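Local coordinates for autophagy protein 5 (PDB 2DYO), which acts in cytoplasm-to-vacuole transport and autophagic vesicle formation, and is required for the selective autophagic degradation of the nucleus and of mitochondria, at residues A[151-156]-A[277-282]; A[201-206]-A[223-228]; A[230-235]-A[264-269]. All blocks are in the same frame, centred on the assembly; numbering follows the deposited sequence.

Contact 1 of 3, residues A[151-156]-A[277-282]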
# COMPACT_ATOMS: atom_id res chain seq x y z
N TRP A 151 -6.02 -8.78 -8.01
CA TRP A 151 -6.28 -10.11 -7.47
C TRP A 151 -6.49 -11.17 -8.54
O TRP A 151 -6.20 -12.34 -8.33
CB TRP A 151 -7.47 -10.10 -6.51
CG TRP A 151 -7.06 -9.77 -5.11
CD1 TRP A 151 -7.14 -8.55 -4.49
CD2 TRP A 151 -6.44 -10.66 -4.17
NE1 TRP A 151 -6.62 -8.63 -3.22
CE2 TRP A 151 -6.18 -9.91 -3.00
CE3 TRP A 151 -6.09 -12.01 -4.20
CZ2 TRP A 151 -5.57 -10.47 -1.87
CZ3 TRP A 151 -5.48 -12.58 -3.08
CH2 TRP A 151 -5.23 -11.80 -1.93
N LYS A 152 -6.99 -10.75 -9.70
CA LYS A 152 -7.19 -11.70 -10.79
C LYS A 152 -5.82 -12.20 -11.27
O LYS A 152 -5.63 -13.38 -11.55
CB LYS A 152 -7.96 -11.04 -11.94
CG LYS A 152 -8.43 -12.00 -13.00
CD LYS A 152 -9.20 -11.27 -14.12
CE LYS A 152 -9.58 -12.23 -15.25
NZ LYS A 152 -10.28 -11.52 -16.35
N GLN A 153 -4.86 -11.28 -11.37
CA GLN A 153 -3.51 -11.66 -11.79
C GLN A 153 -2.90 -12.57 -10.72
O GLN A 153 -2.26 -13.58 -11.02
CB GLN A 153 -2.62 -10.42 -11.94
CG GLN A 153 -3.04 -9.43 -13.00
CD GLN A 153 -2.24 -8.14 -12.93
OE1 GLN A 153 -1.02 -8.14 -13.15
NE2 GLN A 153 -2.91 -7.04 -12.60
N VAL A 154 -3.08 -12.18 -9.46
CA VAL A 154 -2.55 -12.95 -8.34
C VAL A 154 -3.09 -14.38 -8.36
O VAL A 154 -2.33 -15.33 -8.24
CB VAL A 154 -2.90 -12.28 -6.99
CG1 VAL A 154 -2.59 -13.22 -5.83
CG2 VAL A 154 -2.10 -10.99 -6.84
N CYS A 155 -4.40 -14.53 -8.55
CA CYS A 155 -5.00 -15.86 -8.59
C CYS A 155 -4.31 -16.71 -9.65
O CYS A 155 -3.94 -17.86 -9.41
CB CYS A 155 -6.50 -15.76 -8.90
SG CYS A 155 -7.41 -17.33 -8.94
N PHE A 156 -4.13 -16.13 -10.83
CA PHE A 156 -3.48 -16.80 -11.95
C PHE A 156 -2.03 -17.17 -11.62
O PHE A 156 -1.57 -18.26 -11.95
CB PHE A 156 -3.50 -15.91 -13.19
CG PHE A 156 -2.85 -16.54 -14.38
CD1 PHE A 156 -3.44 -17.64 -15.01
CD2 PHE A 156 -1.63 -16.08 -14.86
CE1 PHE A 156 -2.82 -18.26 -16.09
CE2 PHE A 156 -1.00 -16.69 -15.94
CZ PHE A 156 -1.60 -17.78 -16.56
N ASP A 277 -3.55 -6.28 -1.87
CA ASP A 277 -3.90 -6.43 -3.28
C ASP A 277 -3.42 -7.79 -3.78
O ASP A 277 -3.49 -8.09 -4.98
CB ASP A 277 -3.28 -5.32 -4.14
CG ASP A 277 -1.77 -5.33 -4.13
OD1 ASP A 277 -1.19 -4.55 -4.92
OD2 ASP A 277 -1.16 -6.10 -3.35
N GLY A 278 -2.93 -8.62 -2.86
CA GLY A 278 -2.47 -9.96 -3.22
C GLY A 278 -1.00 -10.09 -3.57
O GLY A 278 -0.48 -11.21 -3.64
N PHE A 279 -0.33 -8.97 -3.80
CA PHE A 279 1.09 -9.00 -4.14
C PHE A 279 1.98 -8.79 -2.93
O PHE A 279 1.65 -8.03 -2.01
CB PHE A 279 1.43 -7.91 -5.17
CG PHE A 279 1.15 -8.31 -6.59
CD1 PHE A 279 -0.09 -8.05 -7.17
CD2 PHE A 279 2.13 -8.93 -7.36
CE1 PHE A 279 -0.34 -8.42 -8.50
CE2 PHE A 279 1.89 -9.29 -8.68
CZ PHE A 279 0.64 -9.04 -9.25
N LEU A 280 3.12 -9.48 -2.92
CA LEU A 280 4.12 -9.31 -1.87
C LEU A 280 5.04 -8.23 -2.41
O LEU A 280 5.53 -8.35 -3.54
CB LEU A 280 4.93 -10.59 -1.65
CG LEU A 280 6.17 -10.37 -0.77
CD1 LEU A 280 5.74 -10.00 0.66
CD2 LEU A 280 7.01 -11.63 -0.76
N TYR A 281 5.27 -7.18 -1.63
CA TYR A 281 6.15 -6.11 -2.08
C TYR A 281 7.40 -6.03 -1.21
O TYR A 281 7.32 -6.05 0.01
CB TYR A 281 5.46 -4.74 -1.99
CG TYR A 281 4.33 -4.50 -2.96
CD1 TYR A 281 3.05 -4.94 -2.67
CD2 TYR A 281 4.54 -3.79 -4.14
CE1 TYR A 281 1.98 -4.68 -3.54
CE2 TYR A 281 3.49 -3.52 -5.01
CZ TYR A 281 2.22 -3.96 -4.70
OH TYR A 281 1.17 -3.67 -5.53
N ILE A 282 8.56 -5.95 -1.85
CA ILE A 282 9.77 -5.77 -1.06
C ILE A 282 10.41 -4.49 -1.55
O ILE A 282 10.35 -4.15 -2.74
CB ILE A 282 10.75 -6.96 -1.13
CG1 ILE A 282 11.18 -7.24 -2.57
CG2 ILE A 282 10.11 -8.21 -0.52
CD1 ILE A 282 12.06 -8.47 -2.68
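Val154, Trp151 and Gly278 carry this contact, in which one side of helix 142-159 rests on the turn that leads into strand 280-286. The indole of Trp151 lies flat over the peptide between Asp277 and Gly278. Gly278 CA sits 3.6 Å from the centroid of the six-membered ring and only 19° off its normal, a CH-pi contact over the face, while Trp151 NE1 passes 3.4 Å from Asp277 C. The indole N-H is spent just outside the turn, on the carbonyl of Phe276. Trp147 and Phe176 meet the same ring edge to face.

Val154 is the second anchor. Its CG1 is anti to the backbone N (chi1 169°), and the other branch, CG2, packs against both the turn and the next aromatic ring: it lies 3.6 Å from Gly278 C and 3.5 Å from Phe279 CE1, approaching the phenyl ring obliquely. Meanwhile CG1 lies 3.6 Å from Gly278 O. A beta-branched valine suits the place because its two methyls meet different parts of the turn while the side chain stays short.

Glycine suits position 278 on two counts. Its phi of 91° would press a CB against the preceding carbonyl, and that CB would also run into Val154 CG2. The turn itself is held by Asp277, whose OD2 accepts from Phe279 N at 3.0 Å in an Asx turn, while OD1 uses its syn lone pair for Tyr281 OH at 2.6 Å.

The two segments exchange no polar bond. Cohesion therefore comes from close apolar and ring-to-peptide packing, while Trp151 NE1, the Asp277 carboxylate and Gly278 O, which is bonded to Tyr270, find their partners elsewhere, as befits a buried seam between the alpha-helical bundle region and the ubiquitin-like UblB region.

Contact 2 of 3, residues A[201-206]-A[223-228]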
# COMPACT_ATOMS: atom_id res chain seq x y z
N ARG A 201 2.19 -21.83 -7.23
CA ARG A 201 2.86 -22.35 -8.41
C ARG A 201 3.96 -21.33 -8.73
O ARG A 201 5.04 -21.68 -9.21
CB ARG A 201 1.88 -22.45 -9.58
CG ARG A 201 0.98 -23.68 -9.54
CD ARG A 201 1.83 -24.92 -9.72
NE ARG A 201 1.05 -26.07 -10.17
CZ ARG A 201 1.54 -27.04 -10.93
NH1 ARG A 201 0.77 -28.06 -11.30
NH2 ARG A 201 2.80 -26.99 -11.34
N HIS A 202 3.65 -20.07 -8.45
CA HIS A 202 4.57 -18.95 -8.65
C HIS A 202 4.30 -17.93 -7.55
O HIS A 202 3.22 -17.94 -6.96
CB HIS A 202 4.36 -18.27 -10.00
CG HIS A 202 4.86 -19.06 -11.17
ND1 HIS A 202 4.03 -19.87 -11.93
CD2 HIS A 202 6.08 -19.14 -11.73
CE1 HIS A 202 4.74 -20.42 -12.90
NE2 HIS A 202 5.98 -19.99 -12.81
N ILE A 203 5.25 -17.05 -7.27
CA ILE A 203 5.04 -16.04 -6.24
C ILE A 203 4.79 -14.65 -6.84
O ILE A 203 5.60 -14.15 -7.64
CB ILE A 203 6.25 -15.91 -5.28
CG1 ILE A 203 6.50 -17.23 -4.55
CG2 ILE A 203 5.99 -14.79 -4.27
CD1 ILE A 203 5.43 -17.61 -3.54
N PRO A 204 3.66 -14.01 -6.48
CA PRO A 204 3.31 -12.68 -6.97
C PRO A 204 4.22 -11.73 -6.18
O PRO A 204 3.88 -11.32 -5.07
CB PRO A 204 1.84 -12.52 -6.56
CG PRO A 204 1.35 -13.94 -6.44
CD PRO A 204 2.52 -14.62 -5.77
N LEU A 205 5.37 -11.41 -6.77
CA LEU A 205 6.34 -10.55 -6.12
C LEU A 205 6.69 -9.31 -6.93
O LEU A 205 6.95 -9.39 -8.13
CB LEU A 205 7.63 -11.34 -5.86
CG LEU A 205 8.83 -10.57 -5.30
CD1 LEU A 205 8.56 -10.15 -3.86
CD2 LEU A 205 10.09 -11.45 -5.37
N ILE A 206 6.69 -8.17 -6.26
CA ILE A 206 7.06 -6.91 -6.88
C ILE A 206 8.23 -6.39 -6.07
O ILE A 206 8.18 -6.38 -4.83
CB ILE A 206 5.89 -5.90 -6.85
CG1 ILE A 206 4.82 -6.35 -7.85
CG2 ILE A 206 6.41 -4.49 -7.18
CD1 ILE A 206 3.57 -5.51 -7.87
N ILE A 223 8.93 -16.20 -10.49
CA ILE A 223 9.57 -17.10 -9.54
C ILE A 223 8.75 -18.36 -9.34
O ILE A 223 7.70 -18.34 -8.70
CB ILE A 223 9.78 -16.38 -8.20
CG1 ILE A 223 10.75 -15.21 -8.41
CG2 ILE A 223 10.32 -17.36 -7.15
CD1 ILE A 223 10.94 -14.34 -7.19
N SER A 224 9.23 -19.47 -9.91
CA SER A 224 8.55 -20.76 -9.81
C SER A 224 8.67 -21.35 -8.40
O SER A 224 9.73 -21.30 -7.79
CB SER A 224 9.13 -21.74 -10.83
OG SER A 224 8.43 -22.97 -10.83
N MET A 225 7.57 -21.90 -7.89
CA MET A 225 7.56 -22.48 -6.55
C MET A 225 7.27 -23.97 -6.55
O MET A 225 7.35 -24.62 -5.50
CB MET A 225 6.52 -21.77 -5.68
CG MET A 225 6.82 -20.32 -5.41
SD MET A 225 8.35 -20.13 -4.49
CE MET A 225 7.86 -20.77 -2.88
N THR A 226 6.92 -24.51 -7.71
CA THR A 226 6.59 -25.92 -7.80
C THR A 226 7.77 -26.81 -7.40
O THR A 226 8.83 -26.76 -8.02
CB THR A 226 6.15 -26.29 -9.23
OG1 THR A 226 4.95 -25.56 -9.56
CG2 THR A 226 5.87 -27.78 -9.35
N GLY A 227 7.58 -27.59 -6.35
CA GLY A 227 8.62 -28.51 -5.89
C GLY A 227 9.84 -27.91 -5.22
O GLY A 227 10.81 -28.64 -4.94
N VAL A 228 9.81 -26.61 -4.95
CA VAL A 228 10.94 -25.94 -4.30
C VAL A 228 10.49 -25.07 -3.13
O VAL A 228 9.31 -24.78 -2.98
CB VAL A 228 11.74 -25.08 -5.31
CG1 VAL A 228 12.39 -25.99 -6.36
CG2 VAL A 228 10.81 -24.07 -5.99
O HOH W 1 5.82 -23.39 -11.05
O HOH W 2 6.31 -15.27 -10.08
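Ile203 and Met225 form the tight part of this contact. Ile203 CG1 meets Met225 CG at 3.2 Å, closer than usual for two carbons, with the sulfur also against the isoleucine. Bends at both chi2 and chi3 curl the methionine chain around its partner, which a flexible thioether chain can do. Further along, Leu205 CD2 touches Ile223 CD1 at 3.5 Å. With Met225 cut back to an alanine, Ile203 is likely to lose its CG and SD partners and be left freer to turn.

The backbones run antiparallel past each other with a single bridge, His202 and Ser224 being a non-hydrogen-bonded pair. Met225 N donates to Arg201 O at 2.9 Å, and Ile203 N to Ile223 O at 3.1 Å. Beyond that second bond a water continues the pairing, joining Ile203 O to Ile223 N.

The solvent side is looser. Arg201 NH2 gives Thr226 OG1 a bent bond of 3.1 Å (143°), with the hydroxyl tilted 25° from the guanidinium plane. One water bridges Arg201 O, Ser224 OG and Thr226 OG1. Polar side chains suit this exposed end, where a type II turn runs from Met225 to Val228 with Gly227 at its positive-phi position.

Within the ubiquitin-like UblB region, Ile203 and Ile223 lie on Leu266 of helix 266-273, and Leu205 packs on Leu280 and Ile282 of strand 280-286. Pro204 turns instead to Val154, Ile157 and Leu158 of helix 142-159.

Contact 3 of 3, residues A[230-235]-A[264-269]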
# COMPACT_ATOMS: atom_id res chain seq x y z
N PRO A 230 12.42 -21.92 -1.91
CA PRO A 230 13.48 -20.92 -1.85
C PRO A 230 13.41 -19.89 -0.73
O PRO A 230 12.34 -19.52 -0.25
CB PRO A 230 13.42 -20.27 -3.23
CG PRO A 230 11.97 -20.31 -3.55
CD PRO A 230 11.57 -21.71 -3.10
N THR A 231 14.59 -19.42 -0.33
CA THR A 231 14.74 -18.39 0.67
C THR A 231 14.99 -17.12 -0.14
O THR A 231 15.15 -17.18 -1.36
CB THR A 231 15.98 -18.63 1.54
OG1 THR A 231 17.14 -18.58 0.71
CG2 THR A 231 15.91 -19.99 2.23
N LEU A 232 15.01 -15.96 0.52
CA LEU A 232 15.27 -14.72 -0.21
C LEU A 232 16.65 -14.79 -0.86
O LEU A 232 16.85 -14.32 -1.98
CB LEU A 232 15.20 -13.52 0.72
CG LEU A 232 13.81 -13.10 1.19
CD1 LEU A 232 13.90 -11.85 2.06
CD2 LEU A 232 12.92 -12.83 -0.03
N LYS A 233 17.61 -15.38 -0.15
CA LYS A 233 18.97 -15.52 -0.68
C LYS A 233 18.94 -16.34 -1.97
O LYS A 233 19.67 -16.05 -2.92
CB LYS A 233 19.88 -16.20 0.33
CG LYS A 233 21.33 -16.36 -0.14
CD LYS A 233 22.07 -15.03 -0.09
CE LYS A 233 23.56 -15.20 -0.40
NZ LYS A 233 24.33 -13.96 -0.07
N ASP A 234 18.11 -17.38 -1.98
CA ASP A 234 17.98 -18.25 -3.15
C ASP A 234 17.55 -17.49 -4.40
O ASP A 234 17.85 -17.91 -5.52
CB ASP A 234 16.97 -19.36 -2.87
CG ASP A 234 17.55 -20.49 -2.05
OD1 ASP A 234 16.75 -21.31 -1.54
OD2 ASP A 234 18.79 -20.57 -1.93
N ILE A 235 16.82 -16.39 -4.23
CA ILE A 235 16.39 -15.63 -5.39
C ILE A 235 17.16 -14.33 -5.50
O ILE A 235 16.67 -13.34 -6.05
CB ILE A 235 14.87 -15.32 -5.35
CG1 ILE A 235 14.54 -14.41 -4.18
CG2 ILE A 235 14.09 -16.62 -5.26
CD1 ILE A 235 13.14 -13.78 -4.28
N MET A 264 15.11 -15.92 5.26
CA MET A 264 13.65 -16.05 5.30
C MET A 264 13.14 -16.80 4.07
O MET A 264 13.57 -16.53 2.95
CB MET A 264 13.00 -14.67 5.38
CG MET A 264 11.52 -14.66 5.05
SD MET A 264 10.51 -14.00 6.37
CE MET A 264 9.82 -15.51 7.02
N LEU A 265 12.22 -17.73 4.30
CA LEU A 265 11.62 -18.52 3.22
C LEU A 265 10.62 -17.67 2.44
O LEU A 265 9.75 -17.03 3.04
CB LEU A 265 10.90 -19.75 3.79
CG LEU A 265 11.78 -20.83 4.42
CD1 LEU A 265 10.90 -21.84 5.17
CD2 LEU A 265 12.59 -21.52 3.34
N LEU A 266 10.74 -17.67 1.12
CA LEU A 266 9.85 -16.88 0.27
C LEU A 266 8.37 -17.24 0.43
O LEU A 266 7.52 -16.36 0.46
CB LEU A 266 10.27 -17.00 -1.20
CG LEU A 266 9.56 -16.07 -2.18
CD1 LEU A 266 9.81 -14.62 -1.78
CD2 LEU A 266 10.07 -16.33 -3.59
N TYR A 267 8.06 -18.53 0.53
CA TYR A 267 6.66 -18.93 0.69
C TYR A 267 6.10 -18.32 1.97
O TYR A 267 5.00 -17.79 1.99
CB TYR A 267 6.51 -20.45 0.76
CG TYR A 267 5.14 -20.87 1.23
CD1 TYR A 267 4.01 -20.67 0.43
CD2 TYR A 267 4.96 -21.41 2.51
CE1 TYR A 267 2.73 -20.99 0.90
CE2 TYR A 267 3.69 -21.73 2.98
CZ TYR A 267 2.58 -21.52 2.17
OH TYR A 267 1.32 -21.84 2.63
N ASP A 268 6.87 -18.42 3.06
CA ASP A 268 6.46 -17.87 4.34
C ASP A 268 6.25 -16.36 4.23
O ASP A 268 5.23 -15.83 4.66
CB ASP A 268 7.52 -18.14 5.41
CG ASP A 268 7.23 -19.39 6.20
OD1 ASP A 268 6.17 -19.44 6.86
OD2 ASP A 268 8.07 -20.31 6.17
N LEU A 269 7.23 -15.68 3.65
CA LEU A 269 7.16 -14.24 3.48
C LEU A 269 5.89 -13.87 2.73
O LEU A 269 5.11 -13.03 3.19
CB LEU A 269 8.39 -13.73 2.73
CG LEU A 269 8.56 -12.21 2.66
CD1 LEU A 269 8.58 -11.62 4.06
CD2 LEU A 269 9.83 -11.89 1.92
O HOH W 3 9.87 -20.73 -0.07
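Leu266 and Leu232 lead this contact, each through both its backbone N-H and its side chain. Leu266 N donates to Pro230 O at 2.8 Å, and Leu232 N to Met264 O at 2.9 Å. These two bonds flank Thr231 and Leu265, whose backbones form a single bridge. Inside them, Leu232 CD2 lies 3.8 Å from Leu269 CD2 and 4.0 Å from Leu266 CD1, meeting both side chains at about a right angle. The other branch of Leu266, CD2, touches Ile235 CD1 at 4.1 Å. Leucine's forked end thus serves two neighbours at once.

Leu265 stands at the N-cap position of helix 266-273, where the first N-H groups need acceptors. Pro230 O takes that of Leu266, and a water held by the same carbonyl accepts from Tyr267 N at 2.9 Å.

Farther out, Thr231 and Asp234 fix the shape of the loop by a reciprocal exchange. Thr231 OG1, placed between its own N and carbonyl carbon (chi1 62°), accepts from Asp234 N in an ST motif, while Asp234 OD1 accepts from Thr231 N at 3.1 Å.

Met264 packs on an apolar side chain of the other protein's chain in the assembly. The contact fastens the loop before helix 236-239 to the start of helix 266-273 within the ubiquitin-like UblB region. Toward its sheet, Leu232 and Leu269 both pack on Ile260 of strand 258-260, and reach strand 251-255 as well, at Val253 and Cys255 respectively.

In the fold
Contact 1 spans the longest loop, opening in helix 142-159 and closing at strand 280-286; contacts 2 and 3 are nested within it, one after the other. Their centres lie about 10 Å apart, and about 12 and 17 Å respectively from that of contact 1. Contacts 1 and 2 share a mixed sheet, where strands 205-208 and 280-286 are neighbours joined through Pro204, Ile206 and Leu280. Contact 3 joins them where Leu266 and Leu269 pack on Leu280, and Pro230 on Met225. Contacts 2 and 3 thus close the ubiquitin-like UblB region internally, whereas contact 1 docks it onto helix 142-159, whose Lys152, the Atg12 conjugation site, is unconjugated here and does not touch 277-282.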